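Local coordinates for chromosome replication initiation inhibitor protein (Agrobacterium tumefaciens, PDB 3FD3) that probably acts as a DNA-binding transcription regulator of the LysR family, the part modelled here being its C-terminal effector-binding-type domain, at residues Val92-Ala98 with Leu120-Tyr126; Leu111-Ile116 with Gly146-Asn150. All blocks are in the same frame, centred on the assembly; numbering follows the deposited sequence. Where two conformers were deposited one is given.

Contact 1 of 2, residues Val92-Ala98 with Leu120-Tyr126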
ATOM      1  N   VAL A  92      25.929 -14.862   0.488  1.00 25.72           N
ATOM      2  CA  VAL A  92      25.465 -13.824  -0.415  1.00 25.30           C
ATOM      3  C   VAL A  92      26.632 -13.362  -1.289  1.00 25.72           C
ATOM      4  O   VAL A  92      27.425 -12.508  -0.889  1.00 26.39           O
ATOM      5  CB  VAL A  92      24.842 -12.640   0.358  1.00 25.01           C
ATOM      6  CG1 VAL A  92      24.309 -11.605  -0.614  1.00 25.54           C
ATOM      7  CG2 VAL A  92      23.712 -13.139   1.254  1.00 24.71           C
ATOM      8  N   THR A  93      26.733 -13.953  -2.474  1.00 24.92           N
ATOM      9  CA  THR A  93      27.830 -13.717  -3.397  1.00 24.57           C
ATOM     10  C   THR A  93      27.280 -13.116  -4.686  1.00 24.47           C
ATOM     11  O   THR A  93      26.076 -13.183  -4.948  1.00 24.01           O
ATOM     12  CB  THR A  93      28.517 -15.028  -3.755  1.00 24.41           C
ATOM     13  OG1 THR A  93      27.587 -15.863  -4.464  1.00 23.65           O
ATOM     14  CG2 THR A  93      29.000 -15.735  -2.493  1.00 23.73           C
ATOM     15  N   PRO A  94      28.155 -12.524  -5.501  1.00 24.77           N
ATOM     16  CA  PRO A  94      27.688 -12.036  -6.792  1.00 24.76           C
ATOM     17  C   PRO A  94      27.022 -13.124  -7.635  1.00 24.05           C
ATOM     18  O   PRO A  94      25.980 -12.872  -8.250  1.00 24.77           O
ATOM     19  CB  PRO A  94      28.970 -11.522  -7.441  1.00 25.18           C
ATOM     20  CG  PRO A  94      29.763 -11.007  -6.273  1.00 25.45           C
ATOM     21  CD  PRO A  94      29.521 -12.058  -5.203  1.00 25.17           C
ATOM     22  N   ALA A  95      27.576 -14.331  -7.628  1.00 23.39           N
ATOM     23  CA  ALA A  95      27.000 -15.422  -8.399  1.00 23.35           C
ATOM     24  C   ALA A  95      25.594 -15.726  -7.906  1.00 22.82           C
ATOM     25  O   ALA A  95      24.654 -15.892  -8.714  1.00 22.82           O
ATOM     26  CB  ALA A  95      27.897 -16.688  -8.319  1.00 22.79           C
ATOM     27  N   ALA A  96      25.440 -15.786  -6.586  1.00 22.77           N
ATOM     28  CA  ALA A  96      24.126 -16.072  -5.987  1.00 22.91           C
ATOM     29  C   ALA A  96      23.104 -14.973  -6.269  1.00 23.23           C
ATOM     30  O   ALA A  96      21.938 -15.244  -6.558  1.00 22.52           O
ATOM     31  CB  ALA A  96      24.264 -16.307  -4.487  1.00 23.08           C
ATOM     32  N   LEU A  97      23.544 -13.717  -6.204  1.00 22.86           N
ATOM     33  CA  LEU A  97      22.648 -12.580  -6.452  1.00 23.51           C
ATOM     34  C   LEU A  97      22.205 -12.498  -7.903  1.00 24.16           C
ATOM     35  O   LEU A  97      21.157 -11.938  -8.210  1.00 24.82           O
ATOM     36  CB  LEU A  97      23.311 -11.272  -6.035  1.00 23.49           C
ATOM     37  CG  LEU A  97      23.327 -11.006  -4.532  1.00 24.48           C
ATOM     38  CD1 LEU A  97      24.402  -9.939  -4.228  1.00 25.52           C
ATOM     39  CD2 LEU A  97      21.920 -10.611  -4.014  1.00 22.94           C
ATOM     40  N   ALA A  98      22.977 -13.097  -8.800  1.00 24.09           N
ATOM     41  CA  ALA A  98      22.590 -13.129 -10.204  1.00 24.50           C
ATOM     42  C   ALA A  98      21.463 -14.111 -10.455  1.00 24.81           C
ATOM     43  O   ALA A  98      20.878 -14.096 -11.538  1.00 25.12           O
ATOM     44  CB  ALA A  98      23.815 -13.473 -11.098  1.00 24.64           C
ATOM     45  N   LEU A 120      28.662  -5.556  -1.618  0.50 29.73           N
ATOM     46  CA  LEU A 120      29.579  -6.433  -2.344  0.50 29.53           C
ATOM     47  C   LEU A 120      30.705  -5.706  -3.080  0.50 29.54           C
ATOM     48  O   LEU A 120      31.625  -6.350  -3.577  0.50 29.53           O
ATOM     49  CB  LEU A 120      28.794  -7.287  -3.341  0.50 29.69           C
ATOM     50  CG  LEU A 120      27.993  -8.428  -2.704  0.50 29.91           C
ATOM     51  CD1 LEU A 120      26.683  -7.930  -2.107  0.50 29.44           C
ATOM     52  CD2 LEU A 120      27.745  -9.519  -3.732  0.50 30.74           C
ATOM     53  N   GLY A 121      30.635  -4.378  -3.159  1.00 29.26           N
ATOM     54  CA  GLY A 121      31.684  -3.586  -3.808  1.00 28.99           C
ATOM     55  C   GLY A 121      31.680  -3.684  -5.324  1.00 28.73           C
ATOM     56  O   GLY A 121      32.647  -3.306  -5.965  1.00 28.18           O
ATOM     57  N   GLU A 122      30.594  -4.195  -5.893  1.00 28.13           N
ATOM     58  CA  GLU A 122      30.423  -4.270  -7.343  1.00 28.02           C
ATOM     59  C   GLU A 122      28.931  -4.280  -7.664  1.00 27.77           C
ATOM     60  O   GLU A 122      28.120  -4.555  -6.788  1.00 27.12           O
ATOM     61  CB  GLU A 122      31.097  -5.524  -7.910  1.00 28.35           C
ATOM     62  CG  GLU A 122      30.482  -6.856  -7.487  1.00 29.61           C
ATOM     63  CD  GLU A 122      31.399  -8.037  -7.783  1.00 32.50           C
ATOM     64  OE1 GLU A 122      31.217  -8.698  -8.823  1.00 34.46           O
ATOM     65  OE2 GLU A 122      32.314  -8.293  -6.976  1.00 33.24           O
ATOM     66  N   ASP A 123      28.588  -3.979  -8.915  1.00 27.26           N
ATOM     67  CA  ASP A 123      27.212  -4.047  -9.380  1.00 27.15           C
ATOM     68  C   ASP A 123      26.891  -5.445  -9.863  1.00 26.86           C
ATOM     69  O   ASP A 123      27.640  -6.029 -10.618  1.00 26.77           O
ATOM     70  CB  ASP A 123      26.957  -3.050 -10.511  1.00 27.39           C
ATOM     71  CG  ASP A 123      26.784  -1.620 -10.010  1.00 28.20           C
ATOM     72  OD1 ASP A 123      25.956  -1.354  -9.112  1.00 28.99           O
ATOM     73  OD2 ASP A 123      27.473  -0.737 -10.532  1.00 29.91           O
ATOM     74  N   VAL A 124      25.771  -5.994  -9.413  1.00 25.77           N
ATOM     75  CA  VAL A 124      25.313  -7.277  -9.911  1.00 26.00           C
ATOM     76  C   VAL A 124      23.906  -7.105 -10.451  1.00 25.58           C
ATOM     77  O   VAL A 124      23.056  -6.550  -9.769  1.00 25.21           O
ATOM     78  CB  VAL A 124      25.296  -8.357  -8.792  1.00 26.01           C
ATOM     79  CG1 VAL A 124      24.864  -9.705  -9.358  1.00 26.60           C
ATOM     80  CG2 VAL A 124      26.661  -8.454  -8.111  1.00 26.61           C
ATOM     81  N   SER A 125      23.657  -7.599 -11.664  0.50 25.56           N
ATOM     82  CA  SER A 125      22.309  -7.580 -12.224  0.50 25.51           C
ATOM     83  C   SER A 125      21.510  -8.769 -11.695  0.50 24.98           C
ATOM     84  O   SER A 125      21.849  -9.927 -11.956  0.50 24.89           O
ATOM     85  CB  SER A 125      22.350  -7.633 -13.745  0.50 25.87           C
ATOM     86  OG  SER A 125      21.045  -7.470 -14.266  0.50 27.15           O
ATOM     87  N   TYR A 126      20.420  -8.469 -11.005  1.00 23.93           N
ATOM     88  CA  TYR A 126      19.643  -9.477 -10.270  1.00 23.20           C
ATOM     89  C   TYR A 126      18.280  -9.681 -10.938  1.00 22.44           C
ATOM     90  O   TYR A 126      17.679  -8.716 -11.404  1.00 22.46           O
ATOM     91  CB  TYR A 126      19.494  -9.078  -8.792  1.00 23.63           C
ATOM     92  CG  TYR A 126      18.668  -7.849  -8.541  1.00 23.29           C
ATOM     93  CD1 TYR A 126      19.222  -6.571  -8.632  1.00 22.49           C
ATOM     94  CD2 TYR A 126      17.327  -7.955  -8.191  1.00 23.21           C
ATOM     95  CE1 TYR A 126      18.452  -5.423  -8.402  1.00 23.81           C
ATOM     96  CE2 TYR A 126      16.543  -6.825  -7.976  1.00 22.86           C
ATOM     97  CZ  TYR A 126      17.105  -5.552  -8.084  1.00 23.76           C
ATOM     98  OH  TYR A 126      16.307  -4.439  -7.860  1.00 24.51           O
TER
HETATM   99  O   HOH W   1      21.127 -11.985 -13.321  1.00 44.54           O
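V124 spreads its two methyls against the short helix 94-97. V124 CG1 lies anti to its own backbone N (chi1 -178°), which brings this branch against the helix backbone, 3.5 Å from P94 O and 4.0 Å from L97 CB. V124 CG2, anti to the carbonyl carbon, turns to the proline ring instead and meets P94 CB at 3.9 Å. The same ring is touched from another quarter by E122, whose chain crosses it at about a right angle; the carboxylate carbon E122 CD stands 3.7 Å from P94 CG, a van der Waals contact of the carboxylate carbon with a ring CH2. L120 reaches with CD2 between P94 CD and L97 CD1. L97 and L120 meet tip to tip there, but L120 was deposited in two conformers and the very short approaches of the one given are doubtful.

The helix that receives these side chains belongs to the periphery of one α/β subdomain of the LysR substrate-binding domain, a periplasmic-binding-protein-like fold, and it packs on the loop joining helix 111-120 to strand 128-130. T93 is its N-cap: T93 OG1 accepts from A96 N at 3.0 Å with an N-H...O angle of 161°. No direct hydrogen bond joins the segments. Water 1 bridges them, donating to A98 O at 2.8 Å and also to S125 O. Nearby, L97 O faces Y126, with a CA-H...O contact of 3.5 Å from Y126 CA and the CB methylene also close. The Y126 ring leads away from helix 94-97, and its OH is hydrogen-bonded to T104 OG1.

Contact 2 of 2, residues Leu111-Ile116 with Gly146-Asn150; sequences LQASWI and GWGLN. With CA (calcium ion), chain B.
Q112 OE1 is held by two donors. L149 N gives Q112 OE1 a nearly straight hydrogen bond of 3.0 Å (169° at the hydrogen), arriving in the carbonyl plane on a lone pair, and water 2 donates to the same oxygen at 2.8 Å. The bend of the glutamine chain at chi2 (68°) brings the amide round to the strand, while NE2, on the other arm, is hydrogen-bonded to D109 OD2, so both ends of the amide resist rotation. Water 2 is also a ligand of the calcium ion, 2.3 Å from the metal, and L149 O binds the same ion at 2.4 Å. The peptide groups before and after L149 are thus both engaged, the first through its N-H to Q112 OE1, the second through its carbonyl O to the calcium ion; the metal probably polarises water 2 and strengthens its bond to OE1.

Helix 111-116 lies nearly perpendicular to strand 148-150, an outermost strand, within this chain, of the mixed sheet in this periplasmic-binding-protein-like domain. Nearer the backbone than the amide, the aliphatic part of Q112 slides past the indole of W147, Q112 CB coming 3.7 Å from W147 CH2. I116 approaches the same indole at its edge, with I116 CD1 3.9 Å from W147 CH2. The six-membered rings of W115 and W147 are oblique, their planes 54° apart and centroids separated by 5.4 Å; W115 NE1 is hydrogen-bonded to T171 OG1 of strand 165-181. The L149 side chain packs against the helix, its CD2 3.8 Å from W115 CB, and its CB and CG rest on L111 CB.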
ATOM      1  N   LEU A 111      17.128   0.995  -4.801  1.00 23.04           N
ATOM      2  CA  LEU A 111      17.599   0.567  -3.472  1.00 23.09           C
ATOM      3  C   LEU A 111      18.310  -0.792  -3.435  1.00 22.74           C
ATOM      4  O   LEU A 111      19.314  -0.958  -2.742  1.00 22.51           O
ATOM      5  CB  LEU A 111      16.456   0.597  -2.440  1.00 23.14           C
ATOM      6  CG  LEU A 111      15.751   1.936  -2.205  1.00 24.61           C
ATOM      7  CD1 LEU A 111      14.883   1.831  -0.932  1.00 26.17           C
ATOM      8  CD2 LEU A 111      16.708   3.134  -2.129  1.00 25.98           C
ATOM      9  N   GLN A 112      17.800  -1.777  -4.160  1.00 21.80           N
ATOM     10  CA  GLN A 112      18.446  -3.081  -4.163  1.00 21.73           C
ATOM     11  C   GLN A 112      19.802  -2.960  -4.863  1.00 21.48           C
ATOM     12  O   GLN A 112      20.787  -3.514  -4.392  1.00 22.36           O
ATOM     13  CB  GLN A 112      17.609  -4.120  -4.900  1.00 20.58           C
ATOM     14  CG  GLN A 112      16.398  -4.606  -4.111  1.00 20.93           C
ATOM     15  CD  GLN A 112      15.326  -3.553  -3.911  1.00 22.51           C
ATOM     16  OE1 GLN A 112      14.792  -3.410  -2.813  1.00 22.16           O
ATOM     17  NE2 GLN A 112      14.964  -2.850  -4.983  1.00 21.91           N
ATOM     18  N   ALA A 113      19.829  -2.235  -5.976  1.00 22.00           N
ATOM     19  CA  ALA A 113      21.064  -2.034  -6.749  1.00 22.67           C
ATOM     20  C   ALA A 113      22.114  -1.322  -5.898  1.00 23.05           C
ATOM     21  O   ALA A 113      23.296  -1.694  -5.870  1.00 22.55           O
ATOM     22  CB  ALA A 113      20.783  -1.235  -8.026  1.00 22.96           C
ATOM     23  N   SER A 114      21.673  -0.290  -5.196  1.00 23.66           N
ATOM     24  CA  SER A 114      22.544   0.475  -4.324  1.00 24.96           C
ATOM     25  C   SER A 114      23.085  -0.393  -3.178  1.00 24.50           C
ATOM     26  O   SER A 114      24.276  -0.369  -2.887  1.00 25.09           O
ATOM     27  CB  SER A 114      21.788   1.674  -3.750  1.00 24.90           C
ATOM     28  OG  SER A 114      22.692   2.424  -2.977  1.00 28.46           O
ATOM     29  N   TRP A 115      22.205  -1.163  -2.552  1.00 24.28           N
ATOM     30  CA  TRP A 115      22.598  -2.069  -1.476  1.00 23.62           C
ATOM     31  C   TRP A 115      23.648  -3.068  -1.958  1.00 23.88           C
ATOM     32  O   TRP A 115      24.669  -3.258  -1.308  1.00 24.16           O
ATOM     33  CB  TRP A 115      21.381  -2.804  -0.880  1.00 23.75           C
ATOM     34  CG  TRP A 115      21.795  -3.739   0.197  1.00 23.60           C
ATOM     35  CD1 TRP A 115      22.026  -3.425   1.510  1.00 23.67           C
ATOM     36  CD2 TRP A 115      22.099  -5.115   0.055  1.00 21.61           C
ATOM     37  NE1 TRP A 115      22.447  -4.532   2.198  1.00 22.46           N
ATOM     38  CE2 TRP A 115      22.501  -5.588   1.325  1.00 22.29           C
ATOM     39  CE3 TRP A 115      22.091  -6.010  -1.030  1.00 23.45           C
ATOM     40  CZ2 TRP A 115      22.874  -6.911   1.544  1.00 23.56           C
ATOM     41  CZ3 TRP A 115      22.461  -7.317  -0.807  1.00 22.98           C
ATOM     42  CH2 TRP A 115      22.870  -7.751   0.467  1.00 23.84           C
ATOM     43  N   ILE A 116      23.419  -3.677  -3.118  1.00 23.64           N
ATOM     44  CA  ILE A 116      24.409  -4.615  -3.676  1.00 24.41           C
ATOM     45  C   ILE A 116      25.779  -3.953  -3.879  1.00 25.38           C
ATOM     46  O   ILE A 116      26.811  -4.501  -3.481  1.00 24.91           O
ATOM     47  CB  ILE A 116      23.951  -5.200  -5.015  1.00 24.03           C
ATOM     48  CG1 ILE A 116      22.717  -6.099  -4.802  1.00 23.20           C
ATOM     49  CG2 ILE A 116      25.093  -6.003  -5.649  1.00 23.09           C
ATOM     50  CD1 ILE A 116      21.959  -6.448  -6.090  1.00 22.53           C
ATOM     51  N   GLY A 146      11.013 -13.333  -2.309  1.00 21.84           N
ATOM     52  CA  GLY A 146      12.163 -12.589  -2.781  1.00 21.34           C
ATOM     53  C   GLY A 146      12.827 -11.902  -1.621  1.00 21.89           C
ATOM     54  O   GLY A 146      12.348 -11.977  -0.484  1.00 21.09           O
ATOM     55  N   TRP A 147      13.974 -11.304  -1.917  1.00 21.15           N
ATOM     56  CA  TRP A 147      14.666 -10.405  -0.988  1.00 20.68           C
ATOM     57  C   TRP A 147      14.523  -8.962  -1.463  1.00 20.64           C
ATOM     58  O   TRP A 147      14.392  -8.701  -2.637  1.00 21.22           O
ATOM     59  CB  TRP A 147      16.134 -10.774  -0.849  1.00 20.11           C
ATOM     60  CG  TRP A 147      16.968 -10.419  -2.086  1.00 21.96           C
ATOM     61  CD1 TRP A 147      17.167 -11.185  -3.190  1.00 21.99           C
ATOM     62  CD2 TRP A 147      17.666  -9.196  -2.313  1.00 20.19           C
ATOM     63  NE1 TRP A 147      17.946 -10.527  -4.091  1.00 21.19           N
ATOM     64  CE2 TRP A 147      18.268  -9.294  -3.583  1.00 22.30           C
ATOM     65  CE3 TRP A 147      17.834  -8.020  -1.570  1.00 21.18           C
ATOM     66  CZ2 TRP A 147      19.052  -8.266  -4.117  1.00 22.01           C
ATOM     67  CZ3 TRP A 147      18.590  -6.994  -2.114  1.00 22.20           C
ATOM     68  CH2 TRP A 147      19.184  -7.124  -3.372  1.00 21.70           C
ATOM     69  N   GLY A 148      14.546  -8.025  -0.521  1.00 20.44           N
ATOM     70  CA  GLY A 148      14.459  -6.627  -0.885  1.00 20.83           C
ATOM     71  C   GLY A 148      14.717  -5.717   0.285  1.00 20.44           C
ATOM     72  O   GLY A 148      14.867  -6.176   1.418  1.00 20.56           O
ATOM     73  N   LEU A 149      14.790  -4.418  -0.019  1.00 20.44           N
ATOM     74  CA  LEU A 149      15.030  -3.407   1.008  1.00 20.85           C
ATOM     75  C   LEU A 149      13.701  -2.964   1.607  1.00 20.70           C
ATOM     76  O   LEU A 149      12.787  -2.534   0.888  1.00 23.75           O
ATOM     77  CB  LEU A 149      15.788  -2.224   0.425  1.00 20.45           C
ATOM     78  CG  LEU A 149      17.317  -2.360   0.300  1.00 20.88           C
ATOM     79  CD1 LEU A 149      17.990  -2.294   1.658  1.00 22.81           C
ATOM     80  CD2 LEU A 149      17.713  -3.686  -0.397  1.00 19.99           C
ATOM     81  N   ASN A 150      13.577  -3.107   2.919  1.00 20.93           N
ATOM     82  CA  ASN A 150      12.378  -2.731   3.630  1.00 20.25           C
ATOM     83  C   ASN A 150      12.710  -1.736   4.738  1.00 20.04           C
ATOM     84  O   ASN A 150      13.734  -1.890   5.434  1.00 20.37           O
ATOM     85  CB  ASN A 150      11.748  -3.965   4.273  1.00 20.07           C
ATOM     86  CG  ASN A 150      11.209  -4.924   3.267  1.00 22.04           C
ATOM     87  OD1 ASN A 150      10.254  -4.608   2.574  1.00 20.93           O
ATOM     88  ND2 ASN A 150      11.814  -6.121   3.176  1.00 22.19           N
TER
HETATM   89 CA    CA B   1      11.584  -1.166  -0.697  0.70 36.28          CA
HETATM   90  O   HOH W   2      13.081  -1.207  -2.427  1.00 26.70           O
HETATM   91  O   HOH W   3       9.661  -0.715   0.679  1.00 23.28           O

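Overall arrangement
The two contacts have centres about 11 Å apart and their segments alternate along the chain, in the order 92-98, 111-116, 120-126, 146-150. They also touch. L97 CD2 of contact 1 packs on W147 CZ2 of contact 2 at 3.7 Å, and Y126 CD1 meets I116 CD1 at the same separation, so W147 and I116 receive side chains from both contacts. Y126 OH further lies against Q112 CB. Contact 1 is mostly at the surface, whereas contact 2 is buried and holds a calcium ligand through L149 O. The Y126 side chain is about 9 Å from that ion and about 8 Å from the L149 side chain; the Q112 side-chain amide lies between the Y126 hydroxyl and the ion.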